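Local coordinates for protein serine proteinase inhibitor 1 (Myxoma virus, PDB 6BJ5) that inhibits serine proteases as a poxviral member of the serpin family and is important in virulence, at residues 295-300 against 308-313. Sequence-based numbering, arbitrary orientation.
Sequences QTSKIE and ASSDTA
The side-chain amide of Q295 presents one face to S310 and an edge to T312. S310 OG stands almost directly over the amide carbon, 3.3 Å from Q295 CD, with nearly the whole separation measured perpendicular to the plane. At the edge, Q295 NE2 donates to T312 OG1 over 2.8 Å, and the acceptor lies just 12° out of the amide plane. CG of Q295 is anti to the backbone N (chi1 -156°) and the chain stays extended to CD, which carries the amide across S310 towards T312. NE2 also donates to the carbonyl of S36, so two bonds fix the rotation of the group. Next along this face, the hydroxyls of S297 and S310 share a hydrogen bond, OG to OG 2.8 Å, and beyond them I299 CG1 packs on A308 CB at 4.0 Å. F18 and F30 of the second chain pack against I299 and against A308 and S310, respectively.

The backbones are antiparallel (178°) and form a hairpin: T296 with D311 and K298 with S309 are the hydrogen-bonded pairs. D311 N reaches T296 O at 3.0 Å, and S309 N reaches K298 O at 2.7 Å. Strand 305-314 sits between 142-153 and 293-302, in the central sheet, as the inserted reactive-centre loop of a cleaved serpin does; the topology and the separate second chain are consistent with that state.

On the reverse face, which T296, K298 and S309 share, D311 lies across from T296 and its carboxylate turns to strand 142-153. Its OD1 accepts from the hydroxyl of S147 and forms a salt bridge with R149, which would favour the charged form and ties 305-314 to its other neighbour.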
ATOM      1  N   GLN A 295      -0.247   7.000  -5.956  1.00 14.69           N
ATOM      2  CA  GLN A 295      -0.870   6.351  -4.813  1.00 22.87           C
ATOM      3  C   GLN A 295      -0.829   7.281  -3.605  1.00 27.24           C
ATOM      4  O   GLN A 295       0.237   7.777  -3.217  1.00 22.17           O
ATOM      5  CB  GLN A 295      -0.172   5.023  -4.485  1.00 21.30           C
ATOM      6  CG  GLN A 295      -1.053   4.057  -3.732  1.00 25.05           C
ATOM      7  CD  GLN A 295      -0.310   2.852  -3.212  1.00 32.51           C
ATOM      8  OE1 GLN A 295       0.434   2.925  -2.225  1.00 33.50           O
ATOM      9  NE2 GLN A 295      -0.476   1.732  -3.907  1.00 18.18           N
ATOM     10  N   THR A 296      -1.982   7.507  -2.999  1.00 29.52           N
ATOM     11  CA  THR A 296      -2.029   8.181  -1.718  1.00 24.51           C
ATOM     12  C   THR A 296      -2.536   7.178  -0.691  1.00 21.71           C
ATOM     13  O   THR A 296      -3.570   6.520  -0.898  1.00 19.66           O
ATOM     14  CB  THR A 296      -2.905   9.431  -1.761  1.00 26.12           C
ATOM     15  OG1 THR A 296      -4.262   9.046  -1.950  1.00 39.09           O
ATOM     16  CG2 THR A 296      -2.508  10.318  -2.904  1.00 27.41           C
ATOM     17  N   SER A 297      -1.781   7.036   0.387  1.00 23.12           N
ATOM     18  CA  SER A 297      -2.077   6.072   1.431  1.00 32.45           C
ATOM     19  C   SER A 297      -2.063   6.777   2.777  1.00 26.54           C
ATOM     20  O   SER A 297      -1.416   7.811   2.958  1.00 19.92           O
ATOM     21  CB  SER A 297      -1.067   4.909   1.442  1.00 29.77           C
ATOM     22  OG  SER A 297      -1.023   4.239   0.192  1.00 27.48           O
ATOM     23  N   LYS A 298      -2.822   6.234   3.714  1.00 27.66           N
ATOM     24  CA  LYS A 298      -2.806   6.744   5.069  1.00 22.90           C
ATOM     25  C   LYS A 298      -2.949   5.534   5.974  1.00 24.19           C
ATOM     26  O   LYS A 298      -3.741   4.628   5.670  1.00 21.50           O
ATOM     27  CB  LYS A 298      -3.924   7.776   5.292  1.00 25.85           C
ATOM     28  CG  LYS A 298      -3.815   8.542   6.621  1.00 35.47           C
ATOM     29  CD  LYS A 298      -5.054   9.374   6.855  1.00 39.13           C
ATOM     30  CE  LYS A 298      -5.071  10.033   8.222  1.00 42.58           C
ATOM     31  NZ  LYS A 298      -6.430  10.619   8.485  1.00 44.53           N
ATOM     32  N   ILE A 299      -2.127   5.476   7.026  1.00 19.46           N
ATOM     33  CA  ILE A 299      -2.187   4.403   8.016  1.00 19.79           C
ATOM     34  C   ILE A 299      -2.208   5.054   9.392  1.00 26.50           C
ATOM     35  O   ILE A 299      -1.489   6.033   9.638  1.00 28.31           O
ATOM     36  CB  ILE A 299      -1.013   3.394   7.885  1.00 21.48           C
ATOM     37  CG1 ILE A 299      -1.027   2.753   6.490  1.00 37.41           C
ATOM     38  CG2 ILE A 299      -1.146   2.242   8.888  1.00 13.72           C
ATOM     39  CD1 ILE A 299       0.139   1.880   6.166  1.00 29.37           C
ATOM     40  N   GLU A 300      -3.061   4.529  10.274  1.00 25.29           N
ATOM     41  CA  GLU A 300      -3.168   5.003  11.652  1.00 30.95           C
ATOM     42  C   GLU A 300      -3.172   3.822  12.611  1.00 24.13           C
ATOM     43  O   GLU A 300      -4.087   2.995  12.582  1.00 28.04           O
ATOM     44  CB  GLU A 300      -4.429   5.836  11.847  1.00 28.91           C
ATOM     45  CG  GLU A 300      -4.174   7.006  12.740  1.00 50.53           C
ATOM     46  CD  GLU A 300      -5.438   7.639  13.222  1.00 69.38           C
ATOM     47  OE1 GLU A 300      -5.360   8.426  14.190  1.00 76.86           O
ATOM     48  OE2 GLU A 300      -6.509   7.298  12.673  1.00 75.06           O
ATOM     49  N   ALA A 308      -6.345   1.859   7.917  1.00 24.60           N
ATOM     50  CA  ALA A 308      -5.429   1.971   6.785  1.00 27.59           C
ATOM     51  C   ALA A 308      -6.207   2.178   5.499  1.00 31.99           C
ATOM     52  O   ALA A 308      -7.242   1.542   5.259  1.00 25.91           O
ATOM     53  CB  ALA A 308      -4.538   0.741   6.623  1.00 19.84           C
ATOM     54  N   SER A 309      -5.638   2.993   4.627  1.00 28.92           N
ATOM     55  CA  SER A 309      -6.360   3.409   3.446  1.00 30.90           C
ATOM     56  C   SER A 309      -5.383   3.600   2.305  1.00 26.70           C
ATOM     57  O   SER A 309      -4.269   4.104   2.513  1.00 20.51           O
ATOM     58  CB  SER A 309      -7.089   4.724   3.742  1.00 17.71           C
ATOM     59  OG  SER A 309      -7.879   5.081   2.658  1.00 34.69           O
ATOM     60  N   SER A 310      -5.798   3.207   1.102  1.00 22.00           N
ATOM     61  CA  SER A 310      -4.932   3.478  -0.035  1.00 21.33           C
ATOM     62  C   SER A 310      -5.736   3.542  -1.329  1.00 30.63           C
ATOM     63  O   SER A 310      -6.594   2.688  -1.588  1.00 21.04           O
ATOM     64  CB  SER A 310      -3.836   2.426  -0.149  1.00 20.48           C
ATOM     65  OG  SER A 310      -2.978   2.753  -1.228  1.00 42.09           O
ATOM     66  N   ASP A 311      -5.426   4.549  -2.149  1.00 31.78           N
ATOM     67  CA  ASP A 311      -6.034   4.714  -3.467  1.00 28.90           C
ATOM     68  C   ASP A 311      -4.927   4.868  -4.493  1.00 29.18           C
ATOM     69  O   ASP A 311      -4.073   5.749  -4.350  1.00 35.71           O
ATOM     70  CB  ASP A 311      -6.962   5.921  -3.493  1.00 28.35           C
ATOM     71  CG  ASP A 311      -8.103   5.779  -2.522  1.00 45.57           C
ATOM     72  OD1 ASP A 311      -8.805   4.746  -2.590  1.00 48.83           O
ATOM     73  OD2 ASP A 311      -8.271   6.675  -1.666  1.00 62.80           O
ATOM     74  N   THR A 312      -4.925   4.001  -5.504  1.00 32.46           N
ATOM     75  CA  THR A 312      -3.949   4.048  -6.588  1.00 29.47           C
ATOM     76  C   THR A 312      -4.635   4.524  -7.854  1.00 23.17           C
ATOM     77  O   THR A 312      -5.679   3.982  -8.238  1.00 25.84           O
ATOM     78  CB  THR A 312      -3.304   2.677  -6.809  1.00 31.10           C
ATOM     79  OG1 THR A 312      -2.683   2.248  -5.590  1.00 25.45           O
ATOM     80  CG2 THR A 312      -2.265   2.742  -7.913  1.00 17.02           C
ATOM     81  N   ALA A 313      -4.068   5.549  -8.480  1.00 22.90           N
ATOM     82  CA  ALA A 313      -4.635   6.155  -9.682  1.00 27.69           C
ATOM     83  C   ALA A 313      -3.663   6.040 -10.851  1.00 23.65           C
ATOM     84  O   ALA A 313      -2.567   6.611 -10.804  1.00 31.57           O
ATOM     85  CB  ALA A 313      -4.974   7.627  -9.432  1.00 15.04           C
TER